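Local coordinates for protein male-specific lethal-3 (Drosophila melanogaster, PDB 3M9Q) that reads a trimethylated histone H3 tail through its chromodomain and, within the MSL histone acetyltransferase complex, supports doubled transcription of the male X chromosome, at residues F48-E53 against F58-I63; L27-D32 against R37-S42. The protein carries 1 engineered substitution. One frame throughout, in Å; residues are numbered along the deposited sequence.

Both contacts belong to one antiparallel sheet of the chromodomain, the module that recognises a trimethylated lysine of the histone H3 tail, and they share the long strand 39-51. Interaction 2 pairs the start of that strand with 25-29 and interaction 1 pairs its far end with 57-65, so two successive hairpins use opposite ends of the same strand. Their centres lie about 19 Å apart. Interaction 2 sits about 7 Å from the centre of the chain and interaction 1 about 13 Å, at the exposed end of its hairpin. I63 joins them: its CD1 packs 3.5 Å from C28 SG and 4.0 Å from S42 OG.

Interaction 1: residues F48-E53 against F58-I63; sequences FERRNE and FYEYKI
F58 lays one face of its ring against R50 CB, a CH-pi contact with CB 3.9 Å from the F58 ring centroid. Its CG stands between the backbone N and the carbonyl carbon (chi1 67°), which swings the ring over the R50 side chain; N52 N comes to the ring edge. The flat phenyl suits a place beside the aliphatic base of an arginine, and the backbones are joined by F58 N to R50 O and R50 N to F58 O.

Y59, on the other face of the sheet, runs alongside the extended E49 chain, and a tyrosine is long enough to give its hydroxyl to the anti lone pair of the carboxylate at that chain's end, Y59 OH to E49 OE1 being 2.5 Å.

E60 returns to the F58 side, where a glutamate sets a negative charge opposite R50. They form a salt bridge, R50 NH1 to E60 OE2 at 2.7 Å, the nitrogen arriving from above the carboxylate plane, while E60 OE1 faces the edge of the F48 ring. Paired backbone bonds tie E60 to F48.

The hairpin of strands 39-51 and 57-65 continues from here into the sheet, where Y61 and I63 bond to strand 74-76.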
loop_
_atom_site.group_PDB
_atom_site.type_symbol
_atom_site.label_atom_id
_atom_site.label_comp_id
_atom_site.label_asym_id
_atom_site.label_seq_id
_atom_site.Cartn_x
_atom_site.Cartn_y
_atom_site.Cartn_z
ATOM N N PHE A 48 0.736 6.861 -10.693
ATOM C CA PHE A 48 1.428 8.002 -11.295
ATOM C C PHE A 48 2.911 7.721 -11.440
ATOM O O PHE A 48 3.603 7.431 -10.464
ATOM C CB PHE A 48 1.199 9.247 -10.433
ATOM C CG PHE A 48 1.835 10.507 -10.961
ATOM C CD1 PHE A 48 1.799 10.830 -12.307
ATOM C CD2 PHE A 48 2.422 11.395 -10.087
ATOM C CE1 PHE A 48 2.372 12.010 -12.765
ATOM C CE2 PHE A 48 2.991 12.565 -10.542
ATOM C CZ PHE A 48 2.967 12.872 -11.877
ATOM N N GLU A 49 3.375 7.812 -12.677
ATOM C CA GLU A 49 4.785 7.597 -13.019
ATOM C C GLU A 49 5.557 8.891 -12.896
ATOM O O GLU A 49 5.178 9.908 -13.470
ATOM C CB GLU A 49 4.900 7.067 -14.444
ATOM C CG GLU A 49 6.292 6.659 -14.869
ATOM C CD GLU A 49 6.271 6.063 -16.253
ATOM O OE1 GLU A 49 6.335 4.835 -16.373
ATOM O OE2 GLU A 49 6.129 6.822 -17.245
ATOM N N ARG A 50 6.647 8.829 -12.143
ATOM C CA ARG A 50 7.534 9.968 -11.899
ATOM C C ARG A 50 8.974 9.554 -12.127
ATOM O O ARG A 50 9.289 8.376 -12.159
ATOM C CB ARG A 50 7.387 10.455 -10.452
ATOM C CG ARG A 50 5.967 10.822 -10.048
ATOM C CD ARG A 50 5.940 11.399 -8.650
ATOM N NE ARG A 50 6.741 12.615 -8.560
ATOM C CZ ARG A 50 7.132 13.171 -7.419
ATOM N NH1 ARG A 50 6.799 12.620 -6.264
ATOM N NH2 ARG A 50 7.858 14.278 -7.433
ATOM N N ARG A 51 9.847 10.534 -12.285
ATOM C CA ARG A 51 11.279 10.270 -12.323
ATOM C C ARG A 51 11.955 11.004 -11.184
ATOM O O ARG A 51 11.594 12.135 -10.852
ATOM C CB ARG A 51 11.887 10.669 -13.669
ATOM C CG ARG A 51 11.561 9.686 -14.786
ATOM C CD ARG A 51 12.182 10.094 -16.096
ATOM N NE ARG A 51 11.527 11.267 -16.656
ATOM C CZ ARG A 51 11.996 11.952 -17.683
ATOM N NH1 ARG A 51 13.133 11.591 -18.248
ATOM N NH2 ARG A 51 11.342 13.010 -18.138
ATOM N N ASN A 52 12.915 10.318 -10.574
ATOM C CA ASN A 52 13.718 10.886 -9.478
ATOM C C ASN A 52 14.888 11.697 -9.981
ATOM O O ASN A 52 15.003 12.006 -11.164
ATOM C CB ASN A 52 14.189 9.821 -8.476
ATOM C CG ASN A 52 15.113 8.783 -9.092
ATOM O OD1 ASN A 52 15.772 9.045 -10.076
ATOM N ND2 ASN A 52 15.156 7.600 -8.502
ATOM N N GLU A 53 15.781 12.010 -9.052
ATOM C CA GLU A 53 16.848 12.981 -9.301
ATOM C C GLU A 53 17.892 12.362 -10.203
ATOM O O GLU A 53 18.746 13.048 -10.769
ATOM C CB GLU A 53 17.486 13.459 -7.989
ATOM C CG GLU A 53 18.305 12.409 -7.238
ATOM C CD GLU A 53 17.485 11.647 -6.209
ATOM O OE1 GLU A 53 16.243 11.631 -6.329
ATOM O OE2 GLU A 53 18.079 11.063 -5.274
ATOM N N PHE A 58 9.840 5.953 -10.848
ATOM C CA PHE A 58 9.161 5.347 -9.699
ATOM C C PHE A 58 7.680 5.645 -9.775
ATOM O O PHE A 58 7.244 6.510 -10.532
ATOM C CB PHE A 58 9.757 5.772 -8.350
ATOM C CG PHE A 58 9.575 7.233 -8.008
ATOM C CD1 PHE A 58 8.551 7.627 -7.159
ATOM C CD2 PHE A 58 10.431 8.203 -8.501
ATOM C CE1 PHE A 58 8.381 8.952 -6.817
ATOM C CE2 PHE A 58 10.260 9.534 -8.150
ATOM C CZ PHE A 58 9.227 9.897 -7.310
ATOM N N TYR A 59 6.914 4.891 -9.004
ATOM C CA TYR A 59 5.447 4.954 -9.058
ATOM C C TYR A 59 4.842 5.375 -7.735
ATOM O O TYR A 59 5.222 4.895 -6.676
ATOM C CB TYR A 59 4.867 3.615 -9.553
ATOM C CG TYR A 59 5.348 3.368 -10.951
ATOM C CD1 TYR A 59 4.651 3.868 -12.045
ATOM C CD2 TYR A 59 6.555 2.723 -11.181
ATOM C CE1 TYR A 59 5.126 3.702 -13.332
ATOM C CE2 TYR A 59 7.045 2.563 -12.464
ATOM C CZ TYR A 59 6.326 3.054 -13.534
ATOM O OH TYR A 59 6.829 2.895 -14.804
ATOM N N GLU A 60 3.906 6.308 -7.832
ATOM C CA GLU A 60 3.116 6.761 -6.695
ATOM C C GLU A 60 1.722 6.195 -6.831
ATOM O O GLU A 60 1.027 6.457 -7.808
ATOM C CB GLU A 60 3.025 8.281 -6.658
ATOM C CG GLU A 60 4.299 8.969 -6.296
ATOM C CD GLU A 60 4.088 10.434 -5.978
ATOM O OE1 GLU A 60 3.077 11.019 -6.428
ATOM O OE2 GLU A 60 4.942 10.990 -5.270
ATOM N N TYR A 61 1.327 5.416 -5.832
ATOM C CA TYR A 61 0.028 4.756 -5.811
ATOM C C TYR A 61 -0.900 5.491 -4.878
ATOM O O TYR A 61 -0.742 5.444 -3.663
ATOM C CB TYR A 61 0.188 3.300 -5.361
ATOM C CG TYR A 61 1.141 2.501 -6.230
ATOM C CD1 TYR A 61 0.684 1.792 -7.337
ATOM C CD2 TYR A 61 2.501 2.473 -5.964
ATOM C CE1 TYR A 61 1.554 1.070 -8.146
ATOM C CE2 TYR A 61 3.375 1.751 -6.765
ATOM C CZ TYR A 61 2.899 1.058 -7.859
ATOM O OH TYR A 61 3.756 0.334 -8.663
ATOM N N LYS A 62 -1.855 6.209 -5.449
ATOM C CA LYS A 62 -2.896 6.836 -4.639
ATOM C C LYS A 62 -3.892 5.766 -4.246
ATOM O O LYS A 62 -4.448 5.076 -5.102
ATOM C CB LYS A 62 -3.608 7.976 -5.374
ATOM C CG LYS A 62 -4.516 8.769 -4.428
ATOM C CD LYS A 62 -5.319 9.864 -5.089
ATOM C CE LYS A 62 -6.114 10.617 -4.032
ATOM N NZ LYS A 62 -6.813 11.812 -4.577
ATOM N N ILE A 63 -4.096 5.631 -2.944
ATOM C CA ILE A 63 -4.989 4.606 -2.422
ATOM C C ILE A 63 -6.066 5.151 -1.506
ATOM O O ILE A 63 -5.926 6.194 -0.872
ATOM C CB ILE A 63 -4.215 3.475 -1.708
ATOM C CG1 ILE A 63 -3.499 3.991 -0.458
ATOM C CG2 ILE A 63 -3.245 2.771 -2.669
ATOM C CD1 ILE A 63 -2.849 2.863 0.371
#

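Interaction 2: residues L27-D32 against R37-S42; sequences LCYEPD and RVLYTS
The Y29 ring is covered on both faces by the opposing segment, R37 on one and L39 on the other. Over the first face the guanidinium of R37 lies nearly flat, its plane 19° from that of the ring, with R37 CZ 3.9 Å from the Y29 ring centroid in a cation-pi stack. R37 reaches there by a bend at chi3 (77°), which folds its end back over the tyrosine. Over the opposite face L39 sets its CD2 methyl almost on the ring normal, 3.5 Å from the Y29 centroid, a CH-pi contact. An electron-rich ring suits both a cation and a methyl group. With an alanine here the R37 guanidinium would lose the ring it lies on and is likely to turn away, and a gap would probably open beside L39 CD2.

L39 is a good fit because one branch serves two neighbours: the same CD2 lies 4.1 Å from L27 CB. L27 in turn sends CD2 to within 3.9 Å of T41 OG1, whose hydroxyl bonds to Q92 of helix 86-100.

L27, Y29, L39 and T41 share one face of the first hairpin of the chromodomain sheet, strands 25-29 and 39-51, and helix 86-100 packs on that face through N88, Q92 and L91. C28 and Y40 form the hydrogen-bonded pair between the non-hydrogen-bonded pairs L27 with T41 and Y29 with L39. Y40 O accepts C28 N and, from the opposite face of its plane, S42 OG.

Past the strand the pairing goes on with E30 N to V38 O at 2.9 Å. E30 OE1 comes in the plane of the Y40 ring to Y40 OH, at a very short 2.4 Å whose exact length is doubtful, and E30 OE2 accepts D32 N through its anti lone pair.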
loop_
_atom_site.group_PDB
_atom_site.type_symbol
_atom_site.label_atom_id
_atom_site.label_comp_id
_atom_site.label_asym_id
_atom_site.label_seq_id
_atom_site.Cartn_x
_atom_site.Cartn_y
_atom_site.Cartn_z
ATOM N N LEU A 27 -3.235 -4.562 0.097
ATOM C CA LEU A 27 -3.109 -4.419 1.539
ATOM C C LEU A 27 -1.944 -3.481 1.818
ATOM O O LEU A 27 -0.851 -3.666 1.282
ATOM C CB LEU A 27 -2.909 -5.783 2.206
ATOM C CG LEU A 27 -3.920 -6.861 1.783
ATOM C CD1 LEU A 27 -3.650 -8.180 2.505
ATOM C CD2 LEU A 27 -5.377 -6.436 1.978
ATOM N N CYS A 28 -2.186 -2.465 2.627
ATOM C CA CYS A 28 -1.213 -1.401 2.864
ATOM C C CYS A 28 -0.737 -1.404 4.306
ATOM O O CYS A 28 -1.534 -1.363 5.235
ATOM C CB CYS A 28 -1.844 -0.034 2.562
ATOM S SG CYS A 28 -0.703 1.373 2.704
ATOM N N TYR A 29 0.573 -1.397 4.489
ATOM C CA TYR A 29 1.150 -1.319 5.841
ATOM C C TYR A 29 0.891 0.027 6.487
ATOM O O TYR A 29 0.986 1.072 5.869
ATOM C CB TYR A 29 2.660 -1.587 5.828
ATOM C CG TYR A 29 3.021 -3.046 5.868
ATOM C CD1 TYR A 29 2.781 -3.805 7.005
ATOM C CD2 TYR A 29 3.581 -3.670 4.771
ATOM C CE1 TYR A 29 3.118 -5.138 7.051
ATOM C CE2 TYR A 29 3.920 -5.010 4.805
ATOM C CZ TYR A 29 3.681 -5.737 5.951
ATOM O OH TYR A 29 3.992 -7.081 6.034
ATOM N N GLU A 30 0.569 -0.039 7.768
ATOM C CA GLU A 30 0.494 1.141 8.636
ATOM C C GLU A 30 1.772 1.980 8.527
ATOM O O GLU A 30 2.859 1.454 8.721
ATOM C CB GLU A 30 0.313 0.680 10.095
ATOM C CG GLU A 30 0.569 1.732 11.152
ATOM C CD GLU A 30 -0.466 2.800 11.128
ATOM O OE1 GLU A 30 -1.637 2.456 11.466
ATOM O OE2 GLU A 30 -0.141 3.956 10.795
ATOM N N PRO A 31 1.650 3.287 8.230
ATOM C CA PRO A 31 2.857 4.101 8.071
ATOM C C PRO A 31 3.499 4.568 9.384
ATOM O O PRO A 31 4.669 4.923 9.404
ATOM C CB PRO A 31 2.349 5.313 7.272
ATOM C CG PRO A 31 0.941 5.441 7.649
ATOM C CD PRO A 31 0.445 4.026 7.803
ATOM N N ASP A 32 2.732 4.596 10.457
ATOM C CA ASP A 32 3.238 5.030 11.768
ATOM C C ASP A 32 4.161 3.960 12.359
ATOM O O ASP A 32 3.726 2.878 12.731
ATOM C CB ASP A 32 2.047 5.312 12.683
ATOM C CG ASP A 32 2.439 5.861 14.030
ATOM O OD1 ASP A 32 3.639 5.864 14.374
ATOM O OD2 ASP A 32 1.520 6.307 14.751
ATOM N N ARG A 37 2.918 -3.507 13.646
ATOM C CA ARG A 37 2.653 -3.534 12.202
ATOM C C ARG A 37 1.309 -4.171 11.913
ATOM O O ARG A 37 0.975 -5.225 12.438
ATOM C CB ARG A 37 3.782 -4.240 11.441
ATOM C CG ARG A 37 5.019 -3.359 11.353
ATOM C CD ARG A 37 6.262 -4.038 10.798
ATOM N NE ARG A 37 6.288 -4.226 9.346
ATOM C CZ ARG A 37 6.080 -3.291 8.422
ATOM N NH1 ARG A 37 6.180 -3.631 7.146
ATOM N NH2 ARG A 37 5.745 -2.045 8.745
ATOM N N VAL A 38 0.529 -3.485 11.089
ATOM C CA VAL A 38 -0.781 -3.963 10.639
ATOM C C VAL A 38 -0.981 -3.562 9.187
ATOM O O VAL A 38 -0.306 -2.673 8.670
ATOM C CB VAL A 38 -1.957 -3.418 11.500
ATOM C CG1 VAL A 38 -1.926 -4.003 12.921
ATOM C CG2 VAL A 38 -1.968 -1.896 11.521
ATOM N N LEU A 39 -1.933 -4.238 8.552
ATOM C CA LEU A 39 -2.276 -4.035 7.143
ATOM C C LEU A 39 -3.704 -3.564 6.989
ATOM O O LEU A 39 -4.616 -4.084 7.629
ATOM C CB LEU A 39 -2.107 -5.335 6.360
ATOM C CG LEU A 39 -0.662 -5.783 6.140
ATOM C CD1 LEU A 39 -0.586 -7.290 5.870
ATOM C CD2 LEU A 39 -0.006 -4.975 5.011
ATOM N N TYR A 40 -3.890 -2.583 6.120
ATOM C CA TYR A 40 -5.215 -2.047 5.807
ATOM C C TYR A 40 -5.650 -2.434 4.413
ATOM O O TYR A 40 -4.912 -2.245 3.444
ATOM C CB TYR A 40 -5.204 -0.524 5.910
ATOM C CG TYR A 40 -4.830 -0.022 7.292
ATOM C CD1 TYR A 40 -5.655 -0.241 8.386
ATOM C CD2 TYR A 40 -3.635 0.631 7.515
ATOM C CE1 TYR A 40 -5.300 0.209 9.658
ATOM C CE2 TYR A 40 -3.283 1.088 8.775
ATOM C CZ TYR A 40 -4.113 0.882 9.833
ATOM O OH TYR A 40 -3.761 1.329 11.095
ATOM N N THR A 41 -6.863 -2.947 4.302
ATOM C CA THR A 41 -7.455 -3.270 3.001
ATOM C C THR A 41 -7.759 -1.974 2.269
ATOM O O THR A 41 -8.426 -1.086 2.790
ATOM C CB THR A 41 -8.725 -4.103 3.182
ATOM O OG1 THR A 41 -8.417 -5.207 4.048
ATOM C CG2 THR A 41 -9.255 -4.614 1.855
ATOM N N SER A 42 -7.218 -1.871 1.063
ATOM C CA SER A 42 -7.199 -0.619 0.310
ATOM C C SER A 42 -7.521 -0.842 -1.160
ATOM O O SER A 42 -7.447 -1.954 -1.669
ATOM C CB SER A 42 -5.804 0.009 0.424
ATOM O OG SER A 42 -5.393 0.136 1.780
#